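Local coordinates for erythrocyte membrane protein 1 (Plasmodium falciparum, PDB 6S8T) that binds the host adhesion molecule ICAM-1 through the Duffy-binding-like DBLbeta domain that makes up this chain of the PfEMP1 adhesin, at residues A[151-156]-A[180-185]; A[255-260]-A[285-290]. All coordinates share one frame; numbering follows the deposited sequence.

Interaction 1 (A[151-156]-A[180-185]); sequences MDADEI and RAVRYS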
loop_
_atom_site.group_PDB
_atom_site.type_symbol
_atom_site.label_atom_id
_atom_site.label_comp_id
_atom_site.label_asym_id
_atom_site.label_seq_id
_atom_site.Cartn_x
_atom_site.Cartn_y
_atom_site.Cartn_z
ATOM N N MET A 151 1.723 14.807 -8.153
ATOM C CA MET A 151 1.650 15.587 -6.921
ATOM C C MET A 151 1.716 14.700 -5.684
ATOM O O MET A 151 2.249 15.122 -4.653
ATOM C CB MET A 151 0.376 16.435 -6.904
ATOM C CG MET A 151 0.318 17.488 -8.003
ATOM S SD MET A 151 -1.084 18.616 -7.853
ATOM C CE MET A 151 -0.669 19.484 -6.342
ATOM N N ASP A 152 1.190 13.474 -5.761
ATOM C CA ASP A 152 1.272 12.587 -4.603
ATOM C C ASP A 152 2.700 12.096 -4.393
ATOM O O ASP A 152 3.159 11.975 -3.251
ATOM C CB ASP A 152 0.308 11.405 -4.759
ATOM C CG ASP A 152 0.159 10.597 -3.474
ATOM O OD1 ASP A 152 -0.262 11.170 -2.443
ATOM O OD2 ASP A 152 0.461 9.385 -3.495
ATOM N N ALA A 153 3.421 11.820 -5.485
ATOM C CA ALA A 153 4.824 11.434 -5.369
ATOM C C ALA A 153 5.668 12.570 -4.805
ATOM O O ALA A 153 6.561 12.338 -3.981
ATOM C CB ALA A 153 5.361 10.994 -6.729
ATOM N N ASP A 154 5.411 13.803 -5.243
ATOM C CA ASP A 154 6.166 14.939 -4.724
ATOM C C ASP A 154 5.875 15.160 -3.244
ATOM O O ASP A 154 6.785 15.468 -2.465
ATOM C CB ASP A 154 5.849 16.194 -5.539
ATOM C CG ASP A 154 6.654 17.404 -5.095
ATOM O OD1 ASP A 154 7.900 17.368 -5.197
ATOM O OD2 ASP A 154 6.039 18.396 -4.649
ATOM N N GLU A 155 4.616 14.984 -2.833
ATOM C CA GLU A 155 4.257 15.164 -1.431
ATOM C C GLU A 155 4.850 14.070 -0.549
ATOM O O GLU A 155 5.195 14.331 0.610
ATOM C CB GLU A 155 2.736 15.198 -1.282
ATOM C CG GLU A 155 2.248 15.759 0.043
ATOM C CD GLU A 155 2.449 17.259 0.150
ATOM O OE1 GLU A 155 2.535 17.927 -0.900
ATOM O OE2 GLU A 155 2.524 17.772 1.286
ATOM N N ILE A 156 4.976 12.846 -1.071
ATOM C CA ILE A 156 5.555 11.758 -0.286
ATOM C C ILE A 156 7.017 12.046 0.025
ATOM O O ILE A 156 7.472 11.879 1.164
ATOM C CB ILE A 156 5.394 10.416 -1.029
ATOM C CG1 ILE A 156 3.950 9.923 -0.953
ATOM C CG2 ILE A 156 6.340 9.370 -0.457
ATOM C CD1 ILE A 156 3.682 8.711 -1.831
ATOM N N ARG A 180 10.019 2.853 -1.918
ATOM C CA ARG A 180 8.944 1.876 -1.729
ATOM C C ARG A 180 7.597 2.564 -1.521
ATOM O O ARG A 180 6.569 2.083 -2.013
ATOM C CB ARG A 180 9.256 0.952 -0.546
ATOM C CG ARG A 180 10.275 -0.149 -0.842
ATOM C CD ARG A 180 10.322 -1.199 0.269
ATOM N NE ARG A 180 10.640 -0.623 1.575
ATOM C CZ ARG A 180 11.871 -0.499 2.065
ATOM N NH1 ARG A 180 12.059 0.041 3.262
ATOM N NH2 ARG A 180 12.916 -0.912 1.360
ATOM N N ALA A 181 7.584 3.687 -0.793
ATOM C CA ALA A 181 6.332 4.395 -0.540
ATOM C C ALA A 181 5.723 4.928 -1.832
ATOM O O ALA A 181 4.496 4.920 -1.997
ATOM C CB ALA A 181 6.565 5.536 0.452
ATOM N N VAL A 182 6.562 5.401 -2.756
ATOM C CA VAL A 182 6.058 5.857 -4.047
ATOM C C VAL A 182 5.539 4.678 -4.870
ATOM O O VAL A 182 4.570 4.817 -5.625
ATOM C CB VAL A 182 7.152 6.650 -4.790
ATOM C CG1 VAL A 182 6.662 7.116 -6.155
ATOM C CG2 VAL A 182 7.599 7.856 -3.953
ATOM N N ARG A 183 6.151 3.499 -4.728
ATOM C CA ARG A 183 5.645 2.322 -5.431
ATOM C C ARG A 183 4.321 1.854 -4.835
ATOM O O ARG A 183 3.424 1.420 -5.568
ATOM C CB ARG A 183 6.689 1.206 -5.402
ATOM C CG ARG A 183 7.948 1.542 -6.190
ATOM C CD ARG A 183 9.092 0.590 -5.883
ATOM N NE ARG A 183 8.741 -0.798 -6.171
ATOM C CZ ARG A 183 9.586 -1.817 -6.061
ATOM N NH1 ARG A 183 10.838 -1.602 -5.674
ATOM N NH2 ARG A 183 9.179 -3.049 -6.341
ATOM N N TYR A 184 4.177 1.950 -3.509
ATOM C CA TYR A 184 2.897 1.646 -2.873
ATOM C C TYR A 184 1.799 2.590 -3.350
ATOM O O TYR A 184 0.649 2.172 -3.533
ATOM C CB TYR A 184 3.032 1.726 -1.351
ATOM C CG TYR A 184 3.914 0.665 -0.726
ATOM C CD1 TYR A 184 3.926 -0.637 -1.216
ATOM C CD2 TYR A 184 4.731 0.966 0.363
ATOM C CE1 TYR A 184 4.726 -1.610 -0.643
ATOM C CE2 TYR A 184 5.538 0.001 0.942
ATOM C CZ TYR A 184 5.529 -1.287 0.434
ATOM O OH TYR A 184 6.325 -2.255 1.003
ATOM N N SER A 185 2.126 3.873 -3.543
ATOM C CA SER A 185 1.126 4.834 -4.001
ATOM C C SER A 185 0.731 4.576 -5.448
ATOM O O SER A 185 -0.438 4.733 -5.818
ATOM C CB SER A 185 1.651 6.260 -3.841
ATOM O OG SER A 185 0.856 7.179 -4.574
#
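Ile156 and Ala181 meet in the helical core of the Duffy-binding-like fold, where helices 137-163 and 172-194 pack roughly antiparallel, their local axes 152° apart and 9.9 Å from each other at closest approach. The isoleucine shows how one branched side chain can meet three neighbours. The bond from its CA to CB points toward helix 172-194, and the chain branches there. CG2, lying anti to the backbone N, reaches the methyl of Ala181 at 3.9 Å (CG2 to CB) and also rests on CG2 of Val182. The other branch, through CG1, runs extended (chi2 172°) and carries CD1 to the CB of Ser185, 3.8 Å away, beside the carbonyl oxygen of Ala181. One turn back along its helix, Ala153 sets its CB against the second methyl of Val182, CG1, at 4.1 Å. Met264 and Leu268 of helix 246-268 also touch this layer. At its edge the chemistry turns polar within a buried setting. Asp152 reaches toward helix 172-194 with its carboxylate. In the modelled conformer Ser185 OG hydrogen-bonds its OD2 at a doubtful, unusually short 2.5 Å, while OD1 is held by a salt bridge to Arg89 NH1 and by the backbone N of Cys119.

Interaction 2 (A[255-260]-A[285-290]); sequences ANRHQV and TPLDDY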
loop_
_atom_site.group_PDB
_atom_site.type_symbol
_atom_site.label_atom_id
_atom_site.label_comp_id
_atom_site.label_asym_id
_atom_site.label_seq_id
_atom_site.Cartn_x
_atom_site.Cartn_y
_atom_site.Cartn_z
ATOM N N ALA A 255 -3.423 -0.360 -20.484
ATOM C CA ALA A 255 -3.017 0.464 -21.614
ATOM C C ALA A 255 -2.224 1.694 -21.187
ATOM O O ALA A 255 -1.399 2.189 -21.963
ATOM C CB ALA A 255 -4.249 0.892 -22.413
ATOM N N ASN A 256 -2.444 2.199 -19.969
ATOM C CA ASN A 256 -1.883 3.488 -19.578
ATOM C C ASN A 256 -1.091 3.455 -18.274
ATOM O O ASN A 256 -0.689 4.518 -17.791
ATOM C CB ASN A 256 -2.995 4.538 -19.465
ATOM C CG ASN A 256 -3.764 4.715 -20.758
ATOM O OD1 ASN A 256 -3.232 5.217 -21.748
ATOM N ND2 ASN A 256 -5.030 4.308 -20.754
ATOM N N ARG A 257 -0.846 2.275 -17.695
ATOM C CA ARG A 257 -0.167 2.223 -16.403
ATOM C C ARG A 257 1.251 2.776 -16.482
ATOM O O ARG A 257 1.742 3.356 -15.507
ATOM C CB ARG A 257 -0.145 0.790 -15.867
ATOM C CG ARG A 257 0.585 -0.199 -16.759
ATOM C CD ARG A 257 0.372 -1.636 -16.297
ATOM N NE ARG A 257 1.032 -1.926 -15.028
ATOM C CZ ARG A 257 2.288 -2.350 -14.923
ATOM N NH1 ARG A 257 3.024 -2.529 -16.012
ATOM N NH2 ARG A 257 2.811 -2.592 -13.730
ATOM N N HIS A 258 1.923 2.619 -17.627
ATOM C CA HIS A 258 3.299 3.093 -17.715
ATOM C C HIS A 258 3.369 4.615 -17.746
ATOM O O HIS A 258 4.250 5.211 -17.116
ATOM C CB HIS A 258 4.004 2.520 -18.939
ATOM C CG HIS A 258 5.366 3.101 -19.144
ATOM N ND1 HIS A 258 6.435 2.786 -18.332
ATOM C CD2 HIS A 258 5.822 4.023 -20.024
ATOM C CE1 HIS A 258 7.497 3.468 -18.722
ATOM N NE2 HIS A 258 7.150 4.229 -19.745
ATOM N N GLN A 259 2.471 5.265 -18.492
ATOM C CA GLN A 259 2.452 6.725 -18.509
ATOM C C GLN A 259 2.137 7.291 -17.134
ATOM O O GLN A 259 2.551 8.411 -16.812
ATOM C CB GLN A 259 1.439 7.232 -19.535
ATOM C CG GLN A 259 1.829 6.965 -20.976
ATOM C CD GLN A 259 0.781 7.445 -21.960
ATOM O OE1 GLN A 259 -0.174 6.729 -22.265
ATOM N NE2 GLN A 259 0.952 8.664 -22.463
ATOM N N VAL A 260 1.403 6.538 -16.312
ATOM C CA VAL A 260 1.146 6.975 -14.947
ATOM C C VAL A 260 2.433 6.932 -14.132
ATOM O O VAL A 260 2.765 7.887 -13.418
ATOM C CB VAL A 260 0.034 6.116 -14.318
ATOM C CG1 VAL A 260 -0.109 6.426 -12.840
ATOM C CG2 VAL A 260 -1.285 6.350 -15.050
ATOM N N THR A 285 8.976 -0.145 -15.317
ATOM C CA THR A 285 7.730 0.051 -14.590
ATOM C C THR A 285 7.633 -1.010 -13.498
ATOM O O THR A 285 7.827 -2.205 -13.779
ATOM C CB THR A 285 6.517 -0.040 -15.525
ATOM O OG1 THR A 285 6.692 0.858 -16.627
ATOM C CG2 THR A 285 5.238 0.317 -14.783
ATOM N N PRO A 286 7.340 -0.627 -12.257
ATOM C CA PRO A 286 7.250 -1.619 -11.182
ATOM C C PRO A 286 6.018 -2.500 -11.328
ATOM O O PRO A 286 5.054 -2.164 -12.020
ATOM C CB PRO A 286 7.173 -0.762 -9.914
ATOM C CG PRO A 286 6.600 0.531 -10.375
ATOM C CD PRO A 286 7.139 0.744 -11.760
ATOM N N LEU A 287 6.064 -3.647 -10.650
ATOM C CA LEU A 287 5.000 -4.643 -10.717
ATOM C C LEU A 287 4.168 -4.692 -9.441
ATOM O O LEU A 287 3.411 -5.649 -9.238
ATOM C CB LEU A 287 5.590 -6.019 -11.021
ATOM C CG LEU A 287 6.194 -6.196 -12.415
ATOM C CD1 LEU A 287 6.931 -7.520 -12.511
ATOM C CD2 LEU A 287 5.109 -6.105 -13.477
ATOM N N ASP A 288 4.288 -3.676 -8.581
ATOM C CA ASP A 288 3.559 -3.676 -7.315
ATOM C C ASP A 288 2.049 -3.672 -7.528
ATOM O O ASP A 288 1.303 -4.193 -6.692
ATOM C CB ASP A 288 3.979 -2.468 -6.472
ATOM C CG ASP A 288 5.473 -2.456 -6.154
ATOM O OD1 ASP A 288 6.290 -2.333 -7.093
ATOM O OD2 ASP A 288 5.828 -2.562 -4.961
ATOM N N ASP A 289 1.578 -3.095 -8.634
ATOM C CA ASP A 289 0.141 -3.018 -8.871
ATOM C C ASP A 289 -0.500 -4.371 -9.193
ATOM O O ASP A 289 -1.721 -4.413 -9.382
ATOM C CB ASP A 289 -0.155 -2.014 -9.991
ATOM C CG ASP A 289 0.651 -2.278 -11.253
ATOM O OD1 ASP A 289 1.785 -2.797 -11.152
ATOM O OD2 ASP A 289 0.148 -1.949 -12.353
ATOM N N TYR A 290 0.258 -5.468 -9.247
ATOM C CA TYR A 290 -0.326 -6.795 -9.421
ATOM C C TYR A 290 -0.252 -7.651 -8.166
ATOM O O TYR A 290 -0.660 -8.816 -8.202
ATOM C CB TYR A 290 0.341 -7.531 -10.585
ATOM C CG TYR A 290 0.183 -6.812 -11.896
ATOM C CD1 TYR A 290 -0.962 -6.969 -12.668
ATOM C CD2 TYR A 290 1.171 -5.954 -12.354
ATOM C CE1 TYR A 290 -1.107 -6.298 -13.867
ATOM C CE2 TYR A 290 1.036 -5.282 -13.544
ATOM C CZ TYR A 290 -0.100 -5.457 -14.299
ATOM O OH TYR A 290 -0.222 -4.783 -15.489
HETATM O O HOH W 1 5.977 -3.682 -15.513
#
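The loop that leads from helix 246-268 into helix 293-319 of the Duffy-binding-like domain folds back on the first of these helices, and a buried arginine joins the two. Arg257 leaves its backbone with CG between N and the carbonyl carbon (chi1 61°), and a bend at chi3 turns the guanidinium to meet Asp289 side-on. NE bonds to OD2 of Asp289 and NH2 to its OD1, each at 2.8 Å; both oxygens use their syn lone pairs, and with the two planar groups only 6° apart this is a bidentate, nearly coplanar salt bridge. NH2 also makes a weak bond to the carbonyl oxygen of Pro286, while NH1 donates to a water that in turn donates to the carbonyl oxygen of Thr285. With NE and NH2 bonded directly to Asp289 and NH1 held through water, the group's rotation should be limited. Its faces are covered as well. Thr285 CG2 lies over one, 3.8 Å from NH1, and Tyr290 covers the other with CE2 and OH, its ring inclined at 52° to the guanidinium plane. The tyrosine hydroxyl finds its polar partners in Glu254 and His24, and Trp253 NE1 gives Asp289 OD2 a further bond, so neighbouring residues hold the groups around the arginine. Toward the exposed side, the imidazole of His258 reaches Thr285 of the loop, where ND1 donates to Thr285 OG1 at 2.6 Å, the acceptor lying near the ring plane.

How the interactions relate
Both contacts belong to the Duffy-binding-like domain, yet they illustrate how chemistry follows position in a fold. Interaction 1 is wholly buried and joins two helices, mainly by methyl packing with one polar pair; interaction 2, farther from the centre of the chain and partly buried, ties a loop to a helix mainly through charge and hydrogen bonds. Their centres are about 14 Å apart, and helix 246-268 links them: it supplies 255-260 to interaction 2 and, further along, touches interaction 1 through Met264 and Leu268. The segments also touch directly, since Arg183 of 180-185 forms a salt bridge from NE to OD1 of Asp288 (3.0 Å) and packs on Pro286, connecting helix 172-194 to the loop.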